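Local atomic coordinates of conserved domain protein (Streptococcus pneumoniae, PDB entry 2I7R), a protein that is of unknown function but belongs to the glyoxalase/bleomycin resistance/dioxygenase superfamily, whose members include metalloenzymes and drug-binding resistance proteins. Residues A31-N35 / D36-Q40; F41-S45 / H46-L50; K79-E83 / L84-V88. All coordinates share one frame; numbering follows the deposited sequence.

Contact 1. Residues A31-N35 / D36-Q40; sequences ADYAN and DGFAQ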
loop_
_atom_site.group_PDB
_atom_site.type_symbol
_atom_site.label_atom_id
_atom_site.label_comp_id
_atom_site.label_asym_id
_atom_site.label_seq_id
_atom_site.Cartn_x
_atom_site.Cartn_y
_atom_site.Cartn_z
ATOM N N ALA A 31 -2.004 -0.887 17.447
ATOM C CA ALA A 31 -2.299 -2.038 16.614
ATOM C C ALA A 31 -3.555 -2.739 17.156
ATOM O O ALA A 31 -3.697 -2.891 18.369
ATOM C CB ALA A 31 -1.126 -3.005 16.655
ATOM N N ASP A 32 -4.441 -3.187 16.270
ATOM C CA ASP A 32 -5.553 -4.068 16.695
ATOM C C ASP A 32 -5.025 -5.328 17.335
ATOM O O ASP A 32 -5.635 -5.848 18.240
ATOM C CB ASP A 32 -6.416 -4.517 15.525
ATOM C CG ASP A 32 -7.089 -3.388 14.812
ATOM O OD1 ASP A 32 -7.220 -2.280 15.363
ATOM O OD2 ASP A 32 -7.497 -3.637 13.660
ATOM N N TYR A 33 -3.903 -5.830 16.838
ATOM C CA TYR A 33 -3.308 -7.060 17.322
ATOM C C TYR A 33 -1.863 -7.145 16.844
ATOM O O TYR A 33 -1.569 -6.757 15.724
ATOM C CB TYR A 33 -4.101 -8.280 16.799
ATOM C CG TYR A 33 -3.381 -9.568 17.013
ATOM C CD1 TYR A 33 -3.316 -10.155 18.276
ATOM C CD2 TYR A 33 -2.720 -10.182 15.964
ATOM C CE1 TYR A 33 -2.616 -11.338 18.477
ATOM C CE2 TYR A 33 -2.031 -11.350 16.154
ATOM C CZ TYR A 33 -1.987 -11.923 17.422
ATOM O OH TYR A 33 -1.283 -13.091 17.579
ATOM N N ALA A 34 -0.979 -7.680 17.672
ATOM C CA ALA A 34 0.447 -7.739 17.341
ATOM C C ALA A 34 1.111 -8.951 17.974
ATOM O O ALA A 34 0.745 -9.330 19.065
ATOM C CB ALA A 34 1.142 -6.467 17.816
ATOM N N ASN A 35 2.122 -9.483 17.280
ATOM C CA ASN A 35 2.930 -10.668 17.589
ATOM C C ASN A 35 4.386 -10.334 17.418
ATOM O O ASN A 35 4.700 -9.323 16.808
ATOM C CB ASN A 35 2.694 -11.754 16.513
ATOM C CG ASN A 35 1.740 -12.755 16.960
ATOM O OD1 ASN A 35 1.341 -12.727 18.122
ATOM N ND2 ASN A 35 1.330 -13.641 16.079
ATOM N N ASP A 36 5.280 -11.226 17.837
ATOM C CA ASP A 36 6.680 -11.024 17.518
ATOM C C ASP A 36 6.894 -10.828 16.010
ATOM O O ASP A 36 7.857 -10.212 15.609
ATOM C CB ASP A 36 7.541 -12.196 18.031
ATOM C CG ASP A 36 7.823 -12.102 19.517
ATOM O OD1 ASP A 36 7.339 -11.138 20.154
ATOM O OD2 ASP A 36 8.529 -12.988 20.045
ATOM N N GLY A 37 5.997 -11.384 15.191
ATOM C CA GLY A 37 6.167 -11.381 13.741
ATOM C C GLY A 37 5.029 -10.835 12.889
ATOM O O GLY A 37 5.084 -10.930 11.671
ATOM N N PHE A 38 4.019 -10.246 13.512
ATOM C CA PHE A 38 2.865 -9.747 12.787
ATOM C C PHE A 38 2.226 -8.658 13.614
ATOM O O PHE A 38 2.202 -8.783 14.835
ATOM C CB PHE A 38 1.879 -10.905 12.598
ATOM C CG PHE A 38 0.611 -10.551 11.854
ATOM C CD1 PHE A 38 0.525 -10.728 10.466
ATOM C CD2 PHE A 38 -0.539 -10.142 12.548
ATOM C CE1 PHE A 38 -0.688 -10.451 9.759
ATOM C CE2 PHE A 38 -1.752 -9.852 11.847
ATOM C CZ PHE A 38 -1.808 -10.033 10.447
ATOM N N ALA A 39 1.699 -7.617 12.960
ATOM C CA ALA A 39 0.863 -6.561 13.588
ATOM C C ALA A 39 -0.198 -6.110 12.591
ATOM O O ALA A 39 0.034 -6.086 11.372
ATOM C CB ALA A 39 1.713 -5.353 14.041
ATOM N N GLN A 40 -1.373 -5.771 13.099
ATOM C CA GLN A 40 -2.470 -5.382 12.245
ATOM C C GLN A 40 -2.970 -4.050 12.704
ATOM O O GLN A 40 -3.319 -3.898 13.876
ATOM C CB GLN A 40 -3.632 -6.385 12.349
ATOM C CG GLN A 40 -4.996 -5.846 11.844
ATOM C CD GLN A 40 -6.148 -6.799 12.198
ATOM O OE1 GLN A 40 -6.009 -8.020 12.071
ATOM N NE2 GLN A 40 -7.275 -6.247 12.647
#
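D32 and Q40 meet through both side chain and backbone at the firmer end of this short hairpin. The amide NE2 of Q40 gives its hydrogen to D32 OD2 over 2.8 Å, striking the lone pair that points away from the other carboxylate oxygen. D32 OD2 lies close to the amide plane of Q40, yet the carboxylate and amide planes stand 86° apart, so the two groups meet across rather than flat on each other. T42 OG1 is a second partner of the same OD2, though that bond is modelled suspiciously short. D32 N makes a weak, bent bond to Q40 O at 2.7 Å, while Q40 N reaches Y33 O at 2.8 Å. With D32 and Y33 both facing Q40, this is a classic beta bulge, set at the start of edge strand 33-35 in the four-stranded sheet of the first half of the chain, a beta-alpha-beta-beta-beta unit. The next pair is close as well: A34 CB and A39 CB touch at 4.0 Å, and the CA-H of A39 leans on Y33 O, 3.2 Å from A39 CA. A39 is buried against V16 and C20 of helix 16-27. Across the hairpin the packing is looser among Y33, N35 and F38, although F38, like Q40, also lies on M49 of strand 46-51. The rings of Y33 and F38 touch at their edges, Y33 CD2 to F38 CD2 4.1 Å, their side chains crossing at about a right angle, and the Y33 side chain remains exposed. Farther toward the two-residue turn D36-G37 the pairing slackens, with the F38 N to N35 O bond weak and stretched to 3.5 Å.

Contact 2. Residues F41-S45 / H46-L50; sequences FTIGS and HCLML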
loop_
_atom_site.group_PDB
_atom_site.type_symbol
_atom_site.label_atom_id
_atom_site.label_comp_id
_atom_site.label_asym_id
_atom_site.label_seq_id
_atom_site.Cartn_x
_atom_site.Cartn_y
_atom_site.Cartn_z
ATOM N N PHE A 41 -3.066 -3.109 11.773
ATOM C CA PHE A 41 -3.685 -1.842 12.036
ATOM C C PHE A 41 -4.918 -1.741 11.174
ATOM O O PHE A 41 -4.918 -2.182 10.029
ATOM C CB PHE A 41 -2.742 -0.682 11.667
ATOM C CG PHE A 41 -1.531 -0.557 12.559
ATOM C CD1 PHE A 41 -1.527 0.346 13.617
ATOM C CD2 PHE A 41 -0.399 -1.327 12.336
ATOM C CE1 PHE A 41 -0.413 0.483 14.440
ATOM C CE2 PHE A 41 0.739 -1.175 13.160
ATOM C CZ PHE A 41 0.724 -0.284 14.196
ATOM N N THR A 42 -5.970 -1.156 11.727
ATOM C CA THR A 42 -7.113 -0.717 10.930
ATOM C C THR A 42 -7.022 0.815 10.826
ATOM O O THR A 42 -6.811 1.514 11.827
ATOM C CB THR A 42 -8.432 -1.226 11.557
ATOM O OG1 THR A 42 -8.387 -2.670 11.615
ATOM C CG2 THR A 42 -9.660 -0.791 10.744
ATOM N N ILE A 43 -7.086 1.324 9.604
ATOM C CA ILE A 43 -7.061 2.752 9.374
ATOM C C ILE A 43 -8.246 3.127 8.508
ATOM O O ILE A 43 -8.140 3.187 7.268
ATOM C CB ILE A 43 -5.753 3.252 8.704
ATOM C CG1 ILE A 43 -4.484 2.654 9.364
ATOM C CG2 ILE A 43 -5.735 4.771 8.742
ATOM C CD1 ILE A 43 -3.164 2.832 8.554
ATOM N N GLY A 44 -9.369 3.387 9.172
ATOM C CA GLY A 44 -10.631 3.667 8.499
ATOM C C GLY A 44 -11.113 2.386 7.848
ATOM O O GLY A 44 -11.375 1.409 8.523
ATOM N N SER A 45 -11.140 2.397 6.521
ATOM C CA SER A 45 -11.679 1.327 5.678
ATOM C C SER A 45 -10.595 0.429 5.123
ATOM O O SER A 45 -10.857 -0.358 4.197
ATOM C CB SER A 45 -12.354 1.970 4.463
ATOM O OG SER A 45 -11.353 2.646 3.668
ATOM N N HIS A 46 -9.376 0.547 5.635
ATOM C CA HIS A 46 -8.221 -0.161 5.047
ATOM C C HIS A 46 -7.398 -0.741 6.191
ATOM O O HIS A 46 -7.313 -0.144 7.254
ATOM C CB HIS A 46 -7.419 0.857 4.228
ATOM C CG HIS A 46 -6.567 0.283 3.126
ATOM N ND1 HIS A 46 -5.563 -0.642 3.347
ATOM C CD2 HIS A 46 -6.522 0.573 1.800
ATOM C CE1 HIS A 46 -4.964 -0.921 2.207
ATOM N NE2 HIS A 46 -5.518 -0.192 1.254
ATOM N N CYS A 47 -6.851 -1.932 6.007
ATOM C CA CYS A 47 -5.936 -2.518 6.995
ATOM C C CYS A 47 -4.508 -2.440 6.518
ATOM O O CYS A 47 -4.245 -2.511 5.334
ATOM C CB CYS A 47 -6.253 -3.978 7.262
ATOM S SG CYS A 47 -7.665 -4.184 8.274
ATOM N N LEU A 48 -3.594 -2.301 7.455
ATOM C CA LEU A 48 -2.179 -2.295 7.155
ATOM C C LEU A 48 -1.527 -3.333 8.073
ATOM O O LEU A 48 -1.553 -3.178 9.286
ATOM C CB LEU A 48 -1.614 -0.866 7.362
ATOM C CG LEU A 48 -0.108 -0.533 7.235
ATOM C CD1 LEU A 48 0.399 -0.631 5.810
ATOM C CD2 LEU A 48 0.152 0.879 7.733
HETATM N N MSE A 49 -0.949 -4.386 7.499
HETATM C CA MSE A 49 -0.205 -5.372 8.281
HETATM C C MSE A 49 1.328 -5.160 8.218
HETATM O O MSE A 49 1.884 -4.717 7.198
HETATM C CB MSE A 49 -0.510 -6.800 7.789
HETATM C CG MSE A 49 -1.844 -7.398 8.254
HETATM SE SE MSE A 49 -3.421 -6.258 8.179
HETATM C CE MSE A 49 -4.785 -7.770 8.325
ATOM N N LEU A 50 1.999 -5.522 9.298
ATOM C CA LEU A 50 3.446 -5.704 9.279
ATOM C C LEU A 50 3.683 -7.198 9.413
ATOM O O LEU A 50 3.047 -7.862 10.236
ATOM C CB LEU A 50 4.103 -4.965 10.438
ATOM C CG LEU A 50 3.674 -3.510 10.630
ATOM C CD1 LEU A 50 4.324 -2.970 11.890
ATOM C CD2 LEU A 50 4.063 -2.670 9.393
#
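F41 and L48 are paired by two backbone bonds of 2.9 Å, F41 N to L48 O and L48 N to F41 O. The F41 ring presents its edge to the opposite strand: L48 O sits in the ring plane, 3.7 Å from F41 CD2, and farther along the rim L50 CD1 comes to 4.2 Å from F41 CE2. Beyond the strands the ring fits among C20, L23 and L27 of helix 16-27. On the same face I43 and L48 run side by side, pointing the same way. With CG1 held beside the backbone N (chi1 -46°), I43 carries its CD1 to 3.9 Å from L48 CD2, and the two form one apolar bump against I67 and I69 of strand 65-70 and against L6 of the second subunit. On the other face T42 and C47 lie beside each other, T42 OG1 3.7 Å from C47 SG, while OG1 pairs with D32 OD2. H46 leans its ring forward along its own strand, ND1 giving a hydrogen bond to C47 O at 3.0 Å, and the ring meets H46 of the second subunit edge-to-face. A type II' turn from I43 to H46, with G44 at positive phi, closes this two-residue beta hairpin, the central pair of strands in a beta-alpha-beta-beta-beta unit.

Contact 3. Residues K79-E83 / L84-V88; sequences KRLNE and LGIKV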
loop_
_atom_site.group_PDB
_atom_site.type_symbol
_atom_site.label_atom_id
_atom_site.label_comp_id
_atom_site.label_asym_id
_atom_site.label_seq_id
_atom_site.Cartn_x
_atom_site.Cartn_y
_atom_site.Cartn_z
ATOM N N LYS A 79 1.187 19.261 14.467
ATOM C CA LYS A 79 1.579 19.657 15.810
ATOM C C LYS A 79 1.913 18.422 16.658
ATOM O O LYS A 79 2.928 18.394 17.354
ATOM C CB LYS A 79 0.461 20.471 16.486
ATOM C CG LYS A 79 0.863 21.059 17.861
ATOM C CD LYS A 79 -0.346 21.272 18.776
ATOM C CE LYS A 79 -1.044 22.594 18.459
ATOM N NZ LYS A 79 -1.546 23.214 19.745
ATOM N N ARG A 80 1.045 17.421 16.583
ATOM C CA ARG A 80 1.206 16.187 17.325
ATOM C C ARG A 80 2.551 15.553 16.981
ATOM O O ARG A 80 3.356 15.212 17.886
ATOM C CB ARG A 80 0.036 15.233 17.024
ATOM C CG ARG A 80 0.060 13.919 17.775
ATOM C CD ARG A 80 -1.130 13.039 17.419
ATOM N NE ARG A 80 -1.241 12.733 15.989
ATOM C CZ ARG A 80 -0.483 11.854 15.319
ATOM N NH1 ARG A 80 0.500 11.177 15.935
ATOM N NH2 ARG A 80 -0.691 11.674 14.000
ATOM N N LEU A 81 2.807 15.432 15.686
ATOM C CA LEU A 81 4.017 14.792 15.196
ATOM C C LEU A 81 5.292 15.561 15.524
ATOM O O LEU A 81 6.324 14.942 15.787
ATOM C CB LEU A 81 3.922 14.470 13.696
ATOM C CG LEU A 81 2.798 13.504 13.313
ATOM C CD1 LEU A 81 2.427 13.589 11.786
ATOM C CD2 LEU A 81 3.084 12.050 13.794
ATOM N N ASN A 82 5.228 16.893 15.485
ATOM C CA ASN A 82 6.380 17.759 15.809
ATOM C C ASN A 82 6.755 17.597 17.267
ATOM O O ASN A 82 7.938 17.515 17.593
ATOM C CB ASN A 82 6.085 19.249 15.557
ATOM C CG ASN A 82 6.402 19.687 14.146
ATOM O OD1 ASN A 82 6.870 18.904 13.302
ATOM N ND2 ASN A 82 6.145 20.960 13.870
ATOM N N GLU A 83 5.745 17.580 18.139
ATOM C CA GLU A 83 5.974 17.359 19.572
ATOM C C GLU A 83 6.601 15.995 19.806
ATOM O O GLU A 83 7.369 15.856 20.729
ATOM C CB GLU A 83 4.691 17.417 20.396
ATOM C CG GLU A 83 3.909 18.701 20.362
ATOM C CD GLU A 83 2.572 18.552 21.113
ATOM O OE1 GLU A 83 2.607 18.027 22.259
ATOM O OE2 GLU A 83 1.497 18.944 20.571
ATOM N N LEU A 84 6.280 14.999 18.976
ATOM C CA LEU A 84 6.862 13.656 19.091
ATOM C C LEU A 84 8.298 13.547 18.586
ATOM O O LEU A 84 8.987 12.600 18.923
ATOM C CB LEU A 84 6.013 12.613 18.346
ATOM C CG LEU A 84 4.768 12.094 19.054
ATOM C CD1 LEU A 84 3.986 11.209 18.088
ATOM C CD2 LEU A 84 5.153 11.327 20.349
ATOM N N GLY A 85 8.744 14.489 17.761
ATOM C CA GLY A 85 10.079 14.392 17.203
ATOM C C GLY A 85 10.168 13.548 15.944
ATOM O O GLY A 85 11.261 13.119 15.537
ATOM N N ILE A 86 9.029 13.309 15.309
ATOM C CA ILE A 86 9.011 12.608 14.013
ATOM C C ILE A 86 9.566 13.443 12.847
ATOM O O ILE A 86 9.289 14.632 12.765
ATOM C CB ILE A 86 7.594 12.159 13.680
ATOM C CG1 ILE A 86 7.046 11.277 14.830
ATOM C CG2 ILE A 86 7.565 11.466 12.334
ATOM C CD1 ILE A 86 7.960 10.062 15.167
ATOM N N LYS A 87 10.345 12.827 11.957
ATOM C CA LYS A 87 10.885 13.535 10.801
ATOM C C LYS A 87 9.762 13.943 9.855
ATOM O O LYS A 87 9.082 13.085 9.279
ATOM C CB LYS A 87 11.948 12.713 10.058
ATOM C CG LYS A 87 12.580 13.420 8.835
ATOM C CD LYS A 87 13.226 14.749 9.238
ATOM C CE LYS A 87 13.926 15.533 8.098
ATOM N NZ LYS A 87 13.960 17.027 8.454
ATOM N N VAL A 88 9.587 15.255 9.710
ATOM C CA VAL A 88 8.642 15.807 8.768
ATOM C C VAL A 88 9.387 16.088 7.481
ATOM O O VAL A 88 10.341 16.867 7.466
ATOM C CB VAL A 88 7.936 17.075 9.305
ATOM C CG1 VAL A 88 7.081 17.709 8.211
ATOM C CG2 VAL A 88 7.061 16.724 10.525
#
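R80, L81 and N82 meet L84, G85 and I86 in a helix C-cap: the last turn of helix 74-84 ends in a Schellman motif, and the chain then heads for strand 88-94. L84 N still bonds to R80 O at 3.1 Å. G85 then swings to positive phi (85°), which turns the chain back over the helix end and directs two successive N-H groups at its last carbonyls. I86 N reaches past the glycine to L81 O at 3.2 Å, the long bond that defines the motif. G85 N bonds to N82 O at 3.1 Å but stands well above that carbonyl's plane, off the lone pairs.

Side chains reinforce the backbone. I86 points back at the helix, and its side chain and that of L81 cross at a slant, I86 CG1 4.2 Å from L81 CD2, the apolar contact between the residues on either side of the cap that commonly accompanies a Schellman ending. L84 lies along R80, both pointing the same way, and its CD1 comes to 4.1 Å from R80 NH1. The arginine chain leaves with CG opposite the backbone N (chi1 -178°) and then bends at chi3 (57°), bringing the guanidinium round beside this methyl; its NH2 bonds to N77 OD1 and to I26 O, a link to helix 16-27. On another side of the helix N82 OD1 rests against V88 CG2 at 3.5 Å, the two side chains at about a right angle. L81 is the buried residue of the group, lying on L102 and V104 of strand 100-105; V88 also packs on L102, and K87 shares backbone hydrogen bonding with Q105, so the capped helix end is held close to strands 88-94 and 100-105.

The three contacts follow in series along the chain, and none crosses or encloses another: contacts 1 and 2 close hairpin turns, contact 3 the turn that ends a helix. Contact 1 joins strand 33-35 to the beginning of strand 38-43; contact 2 takes over on that same strand and returns along 46-51, so together they form a three-stranded antiparallel meander. They touch directly, as where A39 O receives L50 N and A31 lies beside F41. Contact 3 comes much later, on the far side of the chain's centre from contact 2 and about 24 Å, centre to centre, from contact 1. It leads from helix 74-84 into strand 88-94 of the second four-stranded sheet, whose strand order repeats that of the first.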